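Local coordinates for ORC1-type DNA replication protein 2 (Aeropyrum pernix, PDB 1W5T), which binds DNA and nucleotide as an AAA+ ATPase of the Cdc6/Orc family and takes part in regulating DNA replication, at residues Arg12-Glu17 against Glu225-Leu230; Asp247-Asp252 against Ala259-Val264; Met268-Ala273 against Asp279-Asp284. All blocks are in the same frame, centred on the assembly; numbering follows the deposited sequence.

Contact 1. Residues Arg12-Glu17 against Glu225-Leu230. With ANP (phosphoaminophosphonic acid-adenylate ester), chain D.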
# COMPACT_ATOMS: atom_id res chain seq x y z
N ARG A 12 15.36 -18.93 6.46
CA ARG A 12 14.39 -18.13 7.18
C ARG A 12 14.21 -16.65 6.70
O ARG A 12 13.19 -16.01 6.99
CB ARG A 12 14.83 -18.11 8.64
CG ARG A 12 13.77 -18.42 9.66
CD ARG A 12 14.38 -18.57 11.04
NE ARG A 12 13.58 -19.44 11.87
CZ ARG A 12 13.85 -20.66 12.31
NH1 ARG A 12 12.91 -21.21 13.04
NH2 ARG A 12 14.97 -21.34 12.05
N ARG A 13 15.20 -16.08 6.03
CA ARG A 13 15.12 -14.67 5.66
C ARG A 13 14.12 -14.44 4.50
O ARG A 13 13.64 -13.33 4.28
CB ARG A 13 16.50 -14.12 5.33
CG ARG A 13 17.41 -14.00 6.57
CD ARG A 13 18.63 -14.91 6.48
NE ARG A 13 19.71 -14.21 5.79
CZ ARG A 13 20.24 -14.42 4.59
NH1 ARG A 13 19.87 -15.39 3.75
NH2 ARG A 13 21.21 -13.60 4.25
N VAL A 14 13.82 -15.52 3.78
CA VAL A 14 12.80 -15.52 2.75
C VAL A 14 11.44 -15.13 3.32
O VAL A 14 10.58 -14.71 2.59
CB VAL A 14 12.73 -16.93 2.07
CG1 VAL A 14 11.51 -17.11 1.17
CG2 VAL A 14 14.01 -17.21 1.34
N PHE A 15 11.29 -15.24 4.64
CA PHE A 15 10.03 -14.94 5.32
C PHE A 15 10.01 -13.56 5.99
O PHE A 15 9.01 -13.14 6.55
CB PHE A 15 9.69 -16.08 6.31
CG PHE A 15 9.25 -17.34 5.62
CD1 PHE A 15 10.21 -18.26 5.16
CD2 PHE A 15 7.89 -17.59 5.36
CE1 PHE A 15 9.83 -19.42 4.49
CE2 PHE A 15 7.48 -18.75 4.68
CZ PHE A 15 8.45 -19.66 4.23
N ASP A 16 11.14 -12.85 5.92
CA ASP A 16 11.20 -11.51 6.49
C ASP A 16 10.46 -10.51 5.57
O ASP A 16 10.41 -10.70 4.36
CB ASP A 16 12.66 -11.08 6.74
CG ASP A 16 13.32 -11.84 7.91
OD1 ASP A 16 12.78 -12.88 8.40
OD2 ASP A 16 14.39 -11.47 8.43
N GLU A 17 9.92 -9.47 6.19
CA GLU A 17 9.02 -8.47 5.58
C GLU A 17 9.64 -7.67 4.42
O GLU A 17 8.95 -7.26 3.49
CB GLU A 17 8.48 -7.53 6.67
CG GLU A 17 8.87 -8.01 8.08
CD GLU A 17 8.00 -7.48 9.21
OE1 GLU A 17 7.50 -8.30 10.02
OE2 GLU A 17 7.84 -6.23 9.31
N GLU A 225 3.81 -20.66 -2.81
CA GLU A 225 4.58 -21.75 -3.39
C GLU A 225 6.04 -21.36 -3.67
O GLU A 225 6.93 -22.15 -3.39
CB GLU A 225 3.88 -22.32 -4.62
CG GLU A 225 4.72 -23.32 -5.37
CD GLU A 225 4.08 -23.74 -6.69
OE1 GLU A 225 3.66 -24.89 -6.82
OE2 GLU A 225 4.00 -22.91 -7.61
N GLN A 226 6.24 -20.15 -4.19
CA GLN A 226 7.53 -19.52 -4.32
C GLN A 226 8.24 -19.30 -2.96
O GLN A 226 9.42 -19.57 -2.84
CB GLN A 226 7.39 -18.19 -5.10
CG GLN A 226 8.68 -17.40 -5.28
CD GLN A 226 8.47 -16.10 -6.02
OE1 GLN A 226 7.60 -15.30 -5.65
NE2 GLN A 226 9.27 -15.87 -7.08
N ARG A 227 7.54 -18.83 -1.92
CA ARG A 227 8.19 -18.79 -0.60
C ARG A 227 8.62 -20.20 -0.09
O ARG A 227 9.73 -20.41 0.40
CB ARG A 227 7.34 -18.06 0.45
CG ARG A 227 7.26 -16.54 0.36
CD ARG A 227 8.46 -15.78 -0.30
NE ARG A 227 7.96 -14.53 -0.80
CZ ARG A 227 8.11 -13.36 -0.22
NH1 ARG A 227 8.83 -13.25 0.91
NH2 ARG A 227 7.55 -12.27 -0.78
N ALA A 228 7.74 -21.19 -0.21
CA ALA A 228 8.13 -22.54 0.19
C ALA A 228 9.42 -23.01 -0.55
O ALA A 228 10.45 -23.31 0.09
CB ALA A 228 7.02 -23.51 -0.02
N GLU A 229 9.38 -22.97 -1.88
CA GLU A 229 10.52 -23.35 -2.73
C GLU A 229 11.85 -22.73 -2.39
O GLU A 229 12.85 -23.43 -2.35
CB GLU A 229 10.22 -23.09 -4.21
CG GLU A 229 9.22 -24.05 -4.84
CD GLU A 229 8.89 -23.65 -6.25
OE1 GLU A 229 8.01 -24.26 -6.87
OE2 GLU A 229 9.51 -22.72 -6.77
N LEU A 230 11.87 -21.41 -2.15
CA LEU A 230 13.08 -20.69 -1.77
C LEU A 230 13.41 -20.82 -0.29
O LEU A 230 14.56 -20.64 0.11
CB LEU A 230 12.88 -19.21 -2.08
CG LEU A 230 12.46 -18.85 -3.51
CD1 LEU A 230 12.01 -17.36 -3.62
CD2 LEU A 230 13.55 -19.18 -4.56
PG ANP D . 1.08 -2.15 3.28
O1G ANP D . 1.23 -2.49 4.82
O2G ANP D . 2.12 -0.99 2.93
O3G ANP D . -0.39 -1.73 2.86
PB ANP D . 2.12 -3.46 0.81
O1B ANP D . 3.24 -2.39 0.51
O2B ANP D . 0.90 -3.18 -0.12
N3B ANP D . 1.65 -3.54 2.45
PA ANP D . 4.14 -5.49 0.50
O1A ANP D . 4.91 -5.16 -0.87
O2A ANP D . 4.98 -4.91 1.71
O3A ANP D . 2.61 -4.98 0.47
O5' ANP D . 3.89 -7.08 0.59
C5' ANP D . 3.42 -7.88 1.69
C4' ANP D . 4.24 -9.18 1.65
O4' ANP D . 3.85 -9.97 0.52
C3' ANP D . 5.73 -8.94 1.45
O3' ANP D . 6.43 -9.94 2.12
C2' ANP D . 5.96 -9.11 -0.05
O2' ANP D . 7.28 -9.46 -0.45
C1' ANP D . 4.95 -10.21 -0.37
N9 ANP D . 4.41 -10.03 -1.71
C8 ANP D . 3.43 -9.13 -2.07
N7 ANP D . 3.13 -9.19 -3.39
C5 ANP D . 3.89 -10.16 -3.92
C6 ANP D . 4.17 -10.83 -5.23
N6 ANP D . 3.52 -10.49 -6.38
N1 ANP D . 5.12 -11.80 -5.30
C2 ANP D . 5.81 -12.21 -4.25
N3 ANP D . 5.67 -11.67 -3.01
C4 ANP D . 4.71 -10.65 -2.82
O HOH W 1 8.98 -10.71 1.78
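In the nucleotide pocket of the AAA+ module, R227 of helix 217-231 joins the 3-10 turn at V14 to the ribose and adenine of the bound ATP analogue. Its NH1 gives a hydrogen bond of 2.8 Å to V14 O, nearly in line with the carbonyl (C=O...N 169°) and only 6° out of the guanidinium plane. NH2 serves the nucleotide, donating to O2' of ANP at 2.8 Å and to the adenine N3 of ANP at 3.0 Å. The side chain bends at its second torsion (chi2 -26°), which brings the guanidinium round to the sugar. R227 is an experimentally identified ATP-binding residue of the lid domain, so the N-terminal segment and the lid meet on one ligand-binding group. A water bound to R227 NH1 at 2.7 Å donates to D16 O and is hydrogen-bonded to O2' and O3' of ANP, tying the loop to the sugar. Nearer the backbone of the arginine, V14 CG1 packs on R227 CD at 3.6 Å, while V14 CG2 meets L230 O at 3.7 Å. F15 brings CZ to the R227 carbonyl obliquely, and its ring lies edge-to-face with F9 and also touches L266 of helix 259-275.

Contact 2. Residues Asp247-Asp252 against Ala259-Val264. With ANP (phosphoaminophosphonic acid-adenylate ester), chain D.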
# COMPACT_ATOMS: atom_id res chain seq x y z
N ASP A 247 -6.91 -20.44 0.42
CA ASP A 247 -8.37 -20.60 0.38
C ASP A 247 -9.09 -19.72 1.37
O ASP A 247 -10.20 -19.30 1.12
CB ASP A 247 -8.80 -22.05 0.65
CG ASP A 247 -8.93 -22.85 -0.62
OD1 ASP A 247 -8.27 -22.52 -1.63
OD2 ASP A 247 -9.67 -23.85 -0.70
N VAL A 248 -8.47 -19.45 2.51
CA VAL A 248 -9.05 -18.56 3.51
C VAL A 248 -8.75 -17.10 3.21
O VAL A 248 -9.65 -16.27 3.32
CB VAL A 248 -8.60 -18.91 4.95
CG1 VAL A 248 -9.27 -18.02 5.99
CG2 VAL A 248 -8.87 -20.35 5.27
N TYR A 249 -7.49 -16.76 2.84
CA TYR A 249 -7.11 -15.33 2.68
C TYR A 249 -7.51 -14.68 1.36
O TYR A 249 -7.65 -13.44 1.27
CB TYR A 249 -5.64 -15.10 2.99
CG TYR A 249 -5.26 -15.35 4.44
CD1 TYR A 249 -3.96 -15.63 4.77
CD2 TYR A 249 -6.21 -15.33 5.45
CE1 TYR A 249 -3.60 -15.88 6.06
CE2 TYR A 249 -5.87 -15.60 6.76
CZ TYR A 249 -4.56 -15.87 7.08
OH TYR A 249 -4.19 -16.10 8.40
N GLY A 250 -7.71 -15.51 0.32
CA GLY A 250 -8.10 -15.02 -0.99
C GLY A 250 -9.28 -14.04 -0.92
O GLY A 250 -10.26 -14.30 -0.21
N GLU A 251 -9.18 -12.92 -1.65
CA GLU A 251 -10.22 -11.90 -1.62
C GLU A 251 -11.46 -12.37 -2.36
O GLU A 251 -12.56 -11.95 -2.04
CB GLU A 251 -9.71 -10.57 -2.15
CG GLU A 251 -9.80 -10.41 -3.66
CD GLU A 251 -11.18 -9.97 -4.12
OE1 GLU A 251 -11.80 -9.09 -3.44
OE2 GLU A 251 -11.65 -10.51 -5.15
N ASP A 252 -11.27 -13.26 -3.32
CA ASP A 252 -12.41 -13.97 -3.94
C ASP A 252 -13.12 -14.95 -2.99
O ASP A 252 -14.23 -15.36 -3.24
CB ASP A 252 -11.99 -14.68 -5.23
CG ASP A 252 -10.77 -15.55 -5.06
OD1 ASP A 252 -10.44 -16.34 -5.98
OD2 ASP A 252 -10.02 -15.51 -4.07
N ALA A 259 -1.05 -10.73 0.93
CA ALA A 259 0.11 -11.62 0.87
C ALA A 259 0.98 -11.62 2.13
O ALA A 259 1.54 -12.67 2.53
CB ALA A 259 0.95 -11.37 -0.39
N ARG A 260 1.07 -10.48 2.79
CA ARG A 260 1.77 -10.42 4.08
C ARG A 260 1.16 -11.42 5.07
O ARG A 260 1.87 -12.20 5.67
CB ARG A 260 1.74 -9.00 4.68
CG ARG A 260 2.02 -8.92 6.19
CD ARG A 260 2.96 -7.78 6.61
NE ARG A 260 2.61 -6.53 5.92
CZ ARG A 260 3.47 -5.73 5.27
NH1 ARG A 260 3.01 -4.63 4.69
NH2 ARG A 260 4.79 -6.00 5.19
N ARG A 261 -0.16 -11.39 5.20
CA ARG A 261 -0.84 -12.26 6.14
C ARG A 261 -0.66 -13.72 5.77
O ARG A 261 -0.52 -14.55 6.64
CB ARG A 261 -2.32 -11.95 6.19
CG ARG A 261 -2.86 -11.77 7.56
CD ARG A 261 -4.31 -11.22 7.63
NE ARG A 261 -4.74 -11.31 9.00
CZ ARG A 261 -5.79 -11.94 9.52
NH1 ARG A 261 -5.90 -11.91 10.84
NH2 ARG A 261 -6.73 -12.55 8.80
N ALA A 262 -0.70 -14.04 4.47
CA ALA A 262 -0.56 -15.41 4.02
C ALA A 262 0.83 -15.97 4.34
O ALA A 262 0.94 -17.08 4.90
CB ALA A 262 -0.87 -15.53 2.55
N ILE A 263 1.86 -15.18 4.02
CA ILE A 263 3.24 -15.54 4.26
C ILE A 263 3.56 -15.72 5.75
O ILE A 263 4.31 -16.65 6.11
CB ILE A 263 4.18 -14.50 3.59
CG1 ILE A 263 4.16 -14.70 2.09
CG2 ILE A 263 5.61 -14.66 4.07
CD1 ILE A 263 4.70 -13.51 1.37
N VAL A 264 3.01 -14.86 6.59
CA VAL A 264 3.24 -14.91 8.03
C VAL A 264 2.58 -16.20 8.60
O VAL A 264 3.17 -16.91 9.42
CB VAL A 264 2.69 -13.63 8.74
CG1 VAL A 264 2.76 -13.75 10.21
CG2 VAL A 264 3.51 -12.41 8.33
PG ANP D . 1.08 -2.15 3.28
O1G ANP D . 1.23 -2.49 4.82
O2G ANP D . 2.12 -0.99 2.93
O3G ANP D . -0.39 -1.73 2.86
PB ANP D . 2.12 -3.46 0.81
O1B ANP D . 3.24 -2.39 0.51
O2B ANP D . 0.90 -3.18 -0.12
N3B ANP D . 1.65 -3.54 2.45
PA ANP D . 4.14 -5.49 0.50
O1A ANP D . 4.91 -5.16 -0.87
O2A ANP D . 4.98 -4.91 1.71
O3A ANP D . 2.61 -4.98 0.47
O5' ANP D . 3.89 -7.08 0.59
C5' ANP D . 3.42 -7.88 1.69
C4' ANP D . 4.24 -9.18 1.65
O4' ANP D . 3.85 -9.97 0.52
C3' ANP D . 5.73 -8.94 1.45
O3' ANP D . 6.43 -9.94 2.12
C2' ANP D . 5.96 -9.11 -0.05
O2' ANP D . 7.28 -9.46 -0.45
C1' ANP D . 4.95 -10.21 -0.37
N9 ANP D . 4.41 -10.03 -1.71
C8 ANP D . 3.43 -9.13 -2.07
N7 ANP D . 3.13 -9.19 -3.39
C5 ANP D . 3.89 -10.16 -3.92
C6 ANP D . 4.17 -10.83 -5.23
N6 ANP D . 3.52 -10.49 -6.38
N1 ANP D . 5.12 -11.80 -5.30
C2 ANP D . 5.81 -12.21 -4.25
N3 ANP D . 5.67 -11.67 -3.01
C4 ANP D . 4.71 -10.65 -2.82
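With CG anti to its own carbonyl carbon (chi1 -65°), Y249 swings its ring from the last turn of helix 239-249 onto the start of helix 259-275, where R261 and A262 receive it. The R261 chain runs extended from CG to NE and crosses the tyrosine at about a right angle. R261 CB lies over one ring face, and R261 NH2 comes within 3.8 Å of Y249 CE2; the ring and guanidinium planes are 43° apart, too oblique for a flat stack. A262 instead meets the ring edge: its CA lies in the ring plane, 3.5 Å from Y249 CD1, and its CB is 3.8 Å from the same atom. Y249 CE1 also approaches R261 O at 3.4 Å, so the tyrosine packs on helix backbone as well as on side chains. No hydrogen bond crosses between the two segments. Replacing Y249 by an alanine is likely to open a gap beside A262, take the ring from R261 CB and leave V290 O without its weak hydroxyl partner. The same helix also lines the nucleotide pocket: A259 CB lies 3.3 Å from O4' of ANP, and R260 NH1 makes a weak hydrogen bond to O1G of ANP, with C5' of ANP over one face of the guanidinium. Both segments belong to the ATPase lid, whose helix 217-231 packs here through L220, on Y249 and A259, and L224, on A262; beyond the tyrosine, Y249 OH makes a weak hydrogen bond to V290 O of helix 283-292.

Contact 3. Residues Met268-Ala273 against Asp279-Asp284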
# COMPACT_ATOMS: atom_id res chain seq x y z
N MET A 268 4.55 -19.06 10.54
CA MET A 268 4.09 -19.49 11.86
C MET A 268 3.89 -21.00 11.89
O MET A 268 4.34 -21.66 12.81
CB MET A 268 2.74 -18.86 12.24
CG MET A 268 2.77 -17.40 12.65
SD MET A 268 1.01 -16.76 12.93
CE MET A 268 0.46 -17.81 14.31
N ALA A 269 3.22 -21.52 10.87
CA ALA A 269 2.95 -22.94 10.79
C ALA A 269 4.27 -23.69 10.86
O ALA A 269 4.40 -24.66 11.57
CB ALA A 269 2.17 -23.28 9.55
N CYS A 270 5.28 -23.20 10.15
CA CYS A 270 6.60 -23.83 10.18
C CYS A 270 7.29 -23.82 11.55
O CYS A 270 7.85 -24.84 12.00
CB CYS A 270 7.50 -23.21 9.13
SG CYS A 270 7.05 -23.74 7.51
N GLU A 271 7.25 -22.67 12.22
CA GLU A 271 7.80 -22.58 13.57
C GLU A 271 7.02 -23.37 14.62
O GLU A 271 7.61 -23.85 15.59
CB GLU A 271 8.18 -21.14 14.00
CG GLU A 271 7.18 -20.03 13.77
CD GLU A 271 7.82 -18.63 13.75
OE1 GLU A 271 9.04 -18.52 13.47
OE2 GLU A 271 7.11 -17.62 13.99
N MET A 272 5.71 -23.51 14.41
CA MET A 272 4.85 -24.37 15.22
C MET A 272 5.25 -25.84 15.08
O MET A 272 5.23 -26.58 16.07
CB MET A 272 3.38 -24.18 14.85
CG MET A 272 2.70 -23.03 15.58
SD MET A 272 1.05 -22.69 14.83
CE MET A 272 0.59 -21.30 15.73
N ALA A 273 5.59 -26.26 13.86
CA ALA A 273 6.13 -27.61 13.62
C ALA A 273 7.48 -27.83 14.31
O ALA A 273 7.65 -28.81 15.04
CB ALA A 273 6.24 -27.90 12.14
N ASP A 279 9.36 -32.47 11.68
CA ASP A 279 10.23 -31.96 10.63
C ASP A 279 9.51 -31.79 9.29
O ASP A 279 10.15 -31.65 8.24
CB ASP A 279 11.49 -32.84 10.45
CG ASP A 279 11.16 -34.24 10.02
OD1 ASP A 279 12.11 -35.08 10.02
OD2 ASP A 279 10.00 -34.58 9.68
N SER A 280 8.18 -31.81 9.35
CA SER A 280 7.35 -31.44 8.23
C SER A 280 6.09 -30.72 8.76
O SER A 280 5.80 -30.76 9.98
CB SER A 280 6.98 -32.68 7.45
OG SER A 280 6.48 -33.64 8.36
N LEU A 281 5.36 -30.05 7.85
CA LEU A 281 4.08 -29.48 8.21
C LEU A 281 3.02 -30.55 8.32
O LEU A 281 3.12 -31.65 7.75
CB LEU A 281 3.62 -28.46 7.18
CG LEU A 281 4.44 -27.20 6.99
CD1 LEU A 281 3.92 -26.38 5.80
CD2 LEU A 281 4.48 -26.37 8.26
N SER A 282 1.97 -30.20 9.06
CA SER A 282 0.74 -30.97 9.00
C SER A 282 -0.40 -29.98 8.77
O SER A 282 -0.22 -28.77 9.01
CB SER A 282 0.56 -31.80 10.28
OG SER A 282 0.24 -30.97 11.37
N GLU A 283 -1.54 -30.46 8.30
CA GLU A 283 -2.69 -29.62 8.12
C GLU A 283 -3.19 -28.91 9.38
O GLU A 283 -3.62 -27.75 9.31
CB GLU A 283 -3.81 -30.44 7.50
CG GLU A 283 -3.35 -31.16 6.25
CD GLU A 283 -4.48 -31.66 5.43
OE1 GLU A 283 -4.27 -32.39 4.44
OE2 GLU A 283 -5.60 -31.33 5.79
N ASP A 284 -3.16 -29.62 10.52
CA ASP A 284 -3.54 -29.05 11.82
C ASP A 284 -2.73 -27.79 12.15
O ASP A 284 -3.29 -26.79 12.59
CB ASP A 284 -3.40 -30.08 12.94
CG ASP A 284 -4.45 -31.22 12.84
OD1 ASP A 284 -4.33 -32.21 13.57
OD2 ASP A 284 -5.42 -31.23 12.05
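A269 is the first residue of helix 259-275 within 268-273 to meet the loop that leads into helix 283-292, and it does so through both its methyl and its backbone. A269 CB stands 4.1 Å from L281 CD2, and the same leucine methyl lies 3.7 Å from A269 O. In L281, CG is anti to the carbonyl carbon (chi1 -64°) and a chi2 of 173° sets CD1 anti to CA; it is the other branch, CD2, that meets the helix. One residue on, C270 sends SG to that methyl at 3.8 Å, so a single branch of L281 is touched by A269 and C270 together. Beyond the two segments the cysteine also packs on F9 and L232. A turn after A269, A273 and L281 form the nearest CA pair, 6.1 Å apart. A273 CB rests on the backbone of the loop, 3.6 Å from S280 O, and A273 also touches L8. The loop passes from D279 to S282, which occupies the N-cap position of helix 283-292, so L281 enters the interface just before the chain turns into that helix. This loop connects two successive helices, 259-275 and 283-292, the first lying within the lid domain, with A269 also packed on V286 and A289 of the second helix, while L281 is held by a backbone hydrogen bond to V236 and by packing on H241 of helix 239-249. No hydrogen bond or ion pair joins the two segments: methyl groups, a thiol and backbone carbonyls meet through van der Waals contact, so the fit probably rests on shape, with the small A269 and A273 consistent with the close approach of the loop.

How the contacts relate
The three contacts follow one another along the chain and lie on the same side of its centre. Contacts 1 and 2, with centres about 15 Å apart, both touch the nucleotide and each other: R227 CZ lies 3.8 Å from I263 CD1, and F15 CD2 is 3.8 Å from I263 O. Both therefore belong to one nucleotide site, contact 1 at the nucleoside and contact 2 along the sugar and phosphates. Contact 3 continues along helix 259-275, which it shares with contact 2, its centre about 17 Å away; it approaches contact 1 to about 5 Å between nearest atoms without touching it. C270 is about 9 Å, side chain to side chain, from R227.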